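Local coordinates for D-3-phosphoglycerate dehydrogenase oxidoreductase protein (Ralstonia solanacearum, PDB 3GG9) that probably oxidises D-3-phosphoglycerate with NAD as cofactor, acting as a D-isomer specific 2-hydroxyacid dehydrogenase, at residues Q64-L69 against L91-D96; I55-R60 against R80-A85. All blocks are in the same frame, centred on the assembly; numbering follows the deposited sequence.

Contact 1: residues Q64-L69 against L91-D96; sequences QLLDRL and LEACTD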
loop_
_atom_site.group_PDB
_atom_site.type_symbol
_atom_site.label_atom_id
_atom_site.label_comp_id
_atom_site.label_asym_id
_atom_site.label_seq_id
_atom_site.Cartn_x
_atom_site.Cartn_y
_atom_site.Cartn_z
ATOM N N GLN A 64 37.585 -7.333 -15.903
ATOM C CA GLN A 64 37.607 -8.670 -16.493
ATOM C C GLN A 64 36.544 -8.849 -17.581
ATOM O O GLN A 64 36.737 -9.626 -18.523
ATOM C CB GLN A 64 37.515 -9.774 -15.421
ATOM C CG GLN A 64 37.108 -9.317 -14.010
ATOM C CD GLN A 64 38.238 -8.639 -13.238
ATOM O OE1 GLN A 64 38.053 -7.560 -12.671
ATOM N NE2 GLN A 64 39.412 -9.265 -13.223
ATOM N N LEU A 65 35.436 -8.126 -17.451
ATOM C CA LEU A 65 34.415 -8.122 -18.480
ATOM C C LEU A 65 34.892 -7.300 -19.668
ATOM O O LEU A 65 34.811 -7.761 -20.805
ATOM C CB LEU A 65 33.082 -7.596 -17.936
ATOM C CG LEU A 65 31.937 -7.514 -18.951
ATOM C CD1 LEU A 65 31.494 -8.914 -19.413
ATOM C CD2 LEU A 65 30.783 -6.690 -18.364
ATOM N N LEU A 66 35.413 -6.101 -19.396
ATOM C CA LEU A 66 35.899 -5.207 -20.452
ATOM C C LEU A 66 37.034 -5.815 -21.296
ATOM O O LEU A 66 37.148 -5.518 -22.491
ATOM C CB LEU A 66 36.306 -3.856 -19.871
ATOM C CG LEU A 66 35.149 -3.070 -19.246
ATOM C CD1 LEU A 66 35.666 -2.018 -18.291
ATOM C CD2 LEU A 66 34.238 -2.438 -20.308
ATOM N N ASP A 67 37.852 -6.663 -20.662
ATOM C CA ASP A 67 38.895 -7.454 -21.335
ATOM C C ASP A 67 38.319 -8.377 -22.400
ATOM O O ASP A 67 38.979 -8.667 -23.396
ATOM C CB ASP A 67 39.659 -8.320 -20.326
ATOM C CG ASP A 67 40.568 -7.514 -19.415
ATOM O OD1 ASP A 67 40.949 -8.052 -18.351
ATOM O OD2 ASP A 67 40.901 -6.355 -19.745
ATOM N N ARG A 68 37.091 -8.838 -22.179
ATOM C CA ARG A 68 36.432 -9.766 -23.092
ATOM C C ARG A 68 35.501 -9.105 -24.111
ATOM O O ARG A 68 34.789 -9.803 -24.835
ATOM C CB ARG A 68 35.657 -10.804 -22.300
ATOM C CG ARG A 68 36.511 -11.843 -21.601
ATOM C CD ARG A 68 35.611 -12.965 -21.091
ATOM N NE ARG A 68 36.244 -14.008 -20.273
ATOM C CZ ARG A 68 37.110 -13.825 -19.274
ATOM N NH1 ARG A 68 37.510 -12.612 -18.895
ATOM N NH2 ARG A 68 37.579 -14.887 -18.635
ATOM N N LEU A 69 35.507 -7.773 -24.171
ATOM C CA LEU A 69 34.597 -7.047 -25.066
ATOM C C LEU A 69 35.301 -6.028 -25.974
ATOM O O LEU A 69 35.253 -4.822 -25.716
ATOM C CB LEU A 69 33.475 -6.360 -24.268
ATOM C CG LEU A 69 32.461 -7.177 -23.457
ATOM C CD1 LEU A 69 31.458 -6.230 -22.772
ATOM C CD2 LEU A 69 31.748 -8.219 -24.320
ATOM N N LEU A 91 35.313 2.629 -13.669
ATOM C CA LEU A 91 35.462 3.763 -14.573
ATOM C C LEU A 91 36.876 3.883 -15.129
ATOM O O LEU A 91 37.063 4.261 -16.290
ATOM C CB LEU A 91 35.065 5.070 -13.872
ATOM C CG LEU A 91 33.594 5.154 -13.462
ATOM C CD1 LEU A 91 33.280 6.509 -12.836
ATOM C CD2 LEU A 91 32.693 4.902 -14.666
ATOM N N GLU A 92 37.859 3.558 -14.289
ATOM C CA GLU A 92 39.270 3.568 -14.686
ATOM C C GLU A 92 39.556 2.508 -15.747
ATOM O O GLU A 92 40.276 2.784 -16.710
ATOM C CB GLU A 92 40.188 3.395 -13.466
ATOM C CG GLU A 92 40.590 4.708 -12.778
ATOM C CD GLU A 92 39.404 5.606 -12.449
ATOM O OE1 GLU A 92 38.464 5.143 -11.764
ATOM O OE2 GLU A 92 39.410 6.778 -12.883
ATOM N N ALA A 93 38.980 1.315 -15.579
ATOM C CA ALA A 93 39.103 0.263 -16.593
ATOM C C ALA A 93 38.436 0.654 -17.911
ATOM O O ALA A 93 38.957 0.326 -18.981
ATOM C CB ALA A 93 38.570 -1.054 -16.091
ATOM N N CYS A 94 37.302 1.360 -17.818
ATOM C CA CYS A 94 36.601 1.903 -18.988
ATOM C C CYS A 94 37.467 2.932 -19.703
ATOM O O CYS A 94 37.624 2.874 -20.919
ATOM C CB CYS A 94 35.258 2.542 -18.589
ATOM S SG CYS A 94 33.966 1.344 -18.181
ATOM N N THR A 95 38.028 3.857 -18.927
ATOM C CA THR A 95 38.921 4.890 -19.431
ATOM C C THR A 95 40.150 4.279 -20.130
ATOM O O THR A 95 40.568 4.777 -21.174
ATOM C CB THR A 95 39.334 5.858 -18.303
ATOM O OG1 THR A 95 38.159 6.451 -17.734
ATOM C CG2 THR A 95 40.231 6.956 -18.825
ATOM N N ASP A 96 40.675 3.179 -19.573
ATOM C CA ASP A 96 41.789 2.412 -20.165
ATOM C C ASP A 96 41.470 1.837 -21.544
ATOM O O ASP A 96 42.337 1.808 -22.427
ATOM C CB ASP A 96 42.220 1.262 -19.236
ATOM C CG ASP A 96 43.021 1.738 -18.031
ATOM O OD1 ASP A 96 43.431 2.922 -17.999
ATOM O OD2 ASP A 96 43.236 0.925 -17.103
#
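The apolar part of this contact comes down to one methyl group: Leu66 CD1 meets Ala93 CB at 3.8 Å and Cys94 SG at 3.8 Å. Ala93 CB and Cys94 SG, on consecutive residues of the helix, lie 5.6 Å apart, so the methyl sits astride them rather than on top of either. Leu66 reaches them because CG is anti to its carbonyl carbon (chi1 -64°), on a bond that already points at the other segment. Ala93 turns its methyl toward Leu66, and CD1 meets it from the flank rather than end-on. Cys94 contributes differently: its CB heads away from Leu66, and only the turn about chi1 swings the sulfur back beside CD1. All three residues are buried, Leu66 also resting on Leu72 and Cys94 on Ile89 and Val101. The CA atoms of Leu66 and Cys94, the nearest pair, stand 7.3 Å apart, a close approach allowed on the 91-96 side by the small Ala93 and Cys94.

Polar bonds act inside each segment. Leu66 to Leu69 form a type I beta turn, with Leu69 N to Leu66 O at 3.3 Å. In the other segment Thr95 OG1 bonds Leu91 O at 2.8 Å from 36° above the carbonyl plane, while Thr95 N approaches that oxygen from the opposite face; two donors thus grip one carbonyl.

Ionic links from the exposed Asp67 and Asp96 join the same two elements: Asp67 OD2 with Lys97 NZ, and Asp96 OD2 with Arg63 NH1.

The pairing is that of neighbouring connecting helices in a parallel alpha/beta sheet. Helix 63-66 links strands 51-54 and 74-77, and helix 91-97 links 74-77 and 100-102, so two successive beta-alpha-beta crossovers touch through Leu66, as in the flavodoxin-like domain of this dehydrogenase family.

Contact 2: residues I55-R60 against R80-A85; sequences IRERTR and RVSRDA. With SO4 (sulfate ion), chain E.
Arg56 offers Arg80 the edge of its guanidinium and a sulfate ion one of its faces. At the edge, NH2 donates to Arg80 O at 3.3 Å; the N-H...O angle is 151°, and the donor lies in the carbonyl plane on a lone pair. The oxygen stands 20° out of the guanidinium plane, tilting the fit from that side. The stronger partner of NH2 is Thr78 O, and the two carbonyls probably help fix the group's rotation. Arg56 is modelled in two conformers, and this geometry belongs to one of them.

Over the face, the sulfate sulfur sits 3.6 Å above the plane, offset toward the rim, with Arg56 NE and sulfate O1 2.8 Å apart. Bends at chi2 and chi3 fold the side chain so that CD, too, lies against O1. The ion, probably from the crystallisation liquor, is held more directly by Arg80 N, which donates to sulfate O2 at 2.7 Å and 163°.

Arg80 meets the sulfate with its stem: CG, placed between the backbone N and the carbonyl carbon, is 3.4 Å from sulfate O2 and lays the methylenes alongside the ion. Arg224 NH2 and Tyr312 OH supply further bonds. Arg224 belongs to the seven-stranded sheet domain, so the anion pocket lies between the domains, consistent with the interdomain active-site cleft of this family. Glu57 OE1 stays 4.4 Å from Ser82 OG, too far for a bond.

Both segments are loops leaving adjacent parallel strands, 51-54 and 74-77, ahead of helices 63-66 and 91-97. Tyr312 of helix 306-324 packs against Arg56 and Phe313 against Ile55, while Val81 and Arg83 rest on Leu91 of helix 91-97; Arg58 touches Gln139 of the second subunit.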
loop_
_atom_site.group_PDB
_atom_site.type_symbol
_atom_site.label_atom_id
_atom_site.label_comp_id
_atom_site.label_asym_id
_atom_site.label_seq_id
_atom_site.Cartn_x
_atom_site.Cartn_y
_atom_site.Cartn_z
ATOM N N ILE A 55 20.548 -0.796 -16.740
ATOM C CA ILE A 55 19.431 -0.423 -15.878
ATOM C C ILE A 55 19.926 -0.346 -14.445
ATOM O O ILE A 55 20.135 -1.365 -13.787
ATOM C CB ILE A 55 18.235 -1.396 -16.009
ATOM C CG1 ILE A 55 17.841 -1.572 -17.480
ATOM C CG2 ILE A 55 17.048 -0.931 -15.130
ATOM C CD1 ILE A 55 16.614 -2.452 -17.714
ATOM N N ARG A 56 20.129 0.888 -13.998
ATOM C CA ARG A 56 20.610 1.165 -12.653
ATOM C C ARG A 56 21.818 0.303 -12.271
ATOM O O ARG A 56 22.781 0.229 -13.026
ATOM C CB ARG A 56 19.447 1.095 -11.650
ATOM C CG ARG A 56 18.412 2.201 -11.900
ATOM C CD ARG A 56 19.059 3.586 -11.895
ATOM N NE ARG A 56 19.849 3.825 -10.683
ATOM C CZ ARG A 56 21.136 4.175 -10.657
ATOM N NH1 ARG A 56 21.745 4.348 -9.493
ATOM N NH2 ARG A 56 21.816 4.359 -11.780
ATOM N N GLU A 57 21.768 -0.373 -11.128
ATOM C CA GLU A 57 22.900 -1.214 -10.718
ATOM C C GLU A 57 22.691 -2.711 -10.930
ATOM O O GLU A 57 23.330 -3.525 -10.259
ATOM C CB GLU A 57 23.269 -0.940 -9.255
ATOM C CG GLU A 57 23.584 0.525 -8.945
ATOM C CD GLU A 57 24.823 0.688 -8.057
ATOM O OE1 GLU A 57 25.455 1.771 -8.101
ATOM O OE2 GLU A 57 25.177 -0.268 -7.329
ATOM N N ARG A 58 21.813 -3.083 -11.860
ATOM C CA ARG A 58 21.473 -4.502 -12.052
ATOM C C ARG A 58 22.639 -5.395 -12.541
ATOM O O ARG A 58 22.683 -6.600 -12.232
ATOM C CB ARG A 58 20.246 -4.649 -12.964
ATOM C CG ARG A 58 18.948 -4.056 -12.375
ATOM C CD ARG A 58 17.742 -4.320 -13.254
ATOM N NE ARG A 58 16.589 -3.575 -12.761
ATOM C CZ ARG A 58 15.440 -3.371 -13.413
ATOM N NH1 ARG A 58 15.206 -3.833 -14.625
ATOM N NH2 ARG A 58 14.507 -2.657 -12.829
ATOM N N THR A 59 23.556 -4.805 -13.309
ATOM C CA THR A 59 24.751 -5.495 -13.816
ATOM C C THR A 59 25.986 -4.673 -13.450
ATOM O O THR A 59 25.999 -3.448 -13.615
ATOM C CB THR A 59 24.678 -5.732 -15.357
ATOM O OG1 THR A 59 23.726 -6.765 -15.630
ATOM C CG2 THR A 59 26.032 -6.185 -15.937
ATOM N N ARG A 60 27.005 -5.337 -12.899
ATOM C CA ARG A 60 28.276 -4.655 -12.677
ATOM C C ARG A 60 29.252 -4.846 -13.830
ATOM O O ARG A 60 29.314 -5.916 -14.427
ATOM C CB ARG A 60 28.937 -5.005 -11.338
ATOM C CG ARG A 60 28.681 -6.373 -10.752
ATOM C CD ARG A 60 29.391 -6.520 -9.391
ATOM N NE ARG A 60 29.236 -5.324 -8.554
ATOM C CZ ARG A 60 30.209 -4.457 -8.271
ATOM N NH1 ARG A 60 31.438 -4.644 -8.746
ATOM N NH2 ARG A 60 29.949 -3.395 -7.517
ATOM N N ARG A 80 22.278 8.020 -12.171
ATOM C CA ARG A 80 23.621 8.515 -11.829
ATOM C C ARG A 80 24.731 7.452 -11.899
ATOM O O ARG A 80 24.496 6.259 -11.696
ATOM C CB ARG A 80 23.605 9.182 -10.439
ATOM C CG ARG A 80 23.518 8.202 -9.257
ATOM C CD ARG A 80 22.959 8.860 -7.985
ATOM N NE ARG A 80 23.997 9.457 -7.138
ATOM C CZ ARG A 80 24.706 8.796 -6.219
ATOM N NH1 ARG A 80 25.621 9.438 -5.502
ATOM N NH2 ARG A 80 24.509 7.495 -6.013
ATOM N N VAL A 81 25.944 7.910 -12.194
ATOM C CA VAL A 81 27.136 7.069 -12.145
ATOM C C VAL A 81 27.927 7.455 -10.901
ATOM O O VAL A 81 28.325 8.617 -10.749
ATOM C CB VAL A 81 28.038 7.244 -13.400
ATOM C CG1 VAL A 81 29.219 6.273 -13.354
ATOM C CG2 VAL A 81 27.244 7.034 -14.675
ATOM N N SER A 82 28.135 6.488 -10.010
ATOM C CA SER A 82 28.892 6.735 -8.778
ATOM C C SER A 82 30.397 6.789 -9.041
ATOM O O SER A 82 30.968 5.887 -9.660
ATOM C CB SER A 82 28.567 5.691 -7.707
ATOM O OG SER A 82 29.037 4.405 -8.074
ATOM N N ARG A 83 31.025 7.861 -8.568
ATOM C CA ARG A 83 32.458 8.083 -8.748
ATOM C C ARG A 83 33.302 7.384 -7.673
ATOM O O ARG A 83 34.521 7.250 -7.821
ATOM C CB ARG A 83 32.762 9.588 -8.761
ATOM C CG ARG A 83 31.987 10.405 -9.797
ATOM C CD ARG A 83 32.195 9.868 -11.214
ATOM N NE ARG A 83 32.140 10.918 -12.231
ATOM C CZ ARG A 83 31.027 11.344 -12.822
ATOM N NH1 ARG A 83 31.094 12.305 -13.734
ATOM N NH2 ARG A 83 29.848 10.817 -12.504
ATOM N N ASP A 84 32.644 6.931 -6.605
ATOM C CA ASP A 84 33.334 6.417 -5.422
ATOM C C ASP A 84 33.923 5.013 -5.609
ATOM O O ASP A 84 33.638 4.337 -6.606
ATOM C CB ASP A 84 32.421 6.487 -4.182
ATOM C CG ASP A 84 31.372 5.378 -4.143
ATOM O OD1 ASP A 84 30.780 5.050 -5.196
ATOM O OD2 ASP A 84 31.129 4.842 -3.041
ATOM N N ALA A 85 34.755 4.608 -4.644
ATOM C CA ALA A 85 35.387 3.289 -4.605
ATOM C C ALA A 85 34.331 2.192 -4.585
ATOM O O ALA A 85 33.303 2.309 -3.912
ATOM C CB ALA A 85 36.307 3.171 -3.395
HETATM S S SO4 E . 19.352 7.398 -9.453
HETATM O O1 SO4 E . 18.729 6.347 -10.229
HETATM O O2 SO4 E . 20.312 8.117 -10.269
HETATM O O3 SO4 E . 18.325 8.328 -9.000
HETATM O O4 SO4 E . 20.010 6.777 -8.304
#

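How the contacts relate
Along the chain the four segments alternate: 55-60, 64-69, 80-85, 91-96. Each contact therefore pairs equivalent parts of two successive strand-loop-helix units, contact 2 joining the loops that follow strands 51-54 and 74-77 and contact 1 the helices that come next. Their centres are 14 Å apart in the five-stranded parallel sheet domain, and they touch: Leu65 CD2 packs on Arg60 O at 4.3 Å. The centre of contact 2 lies about 11 Å from the centre of the chain, that of contact 1 about 25 Å. The buried helix pair thus occupies the outlying part, while the loops carrying the sulfate face inward, at the strand ends where such folds commonly place binding sites.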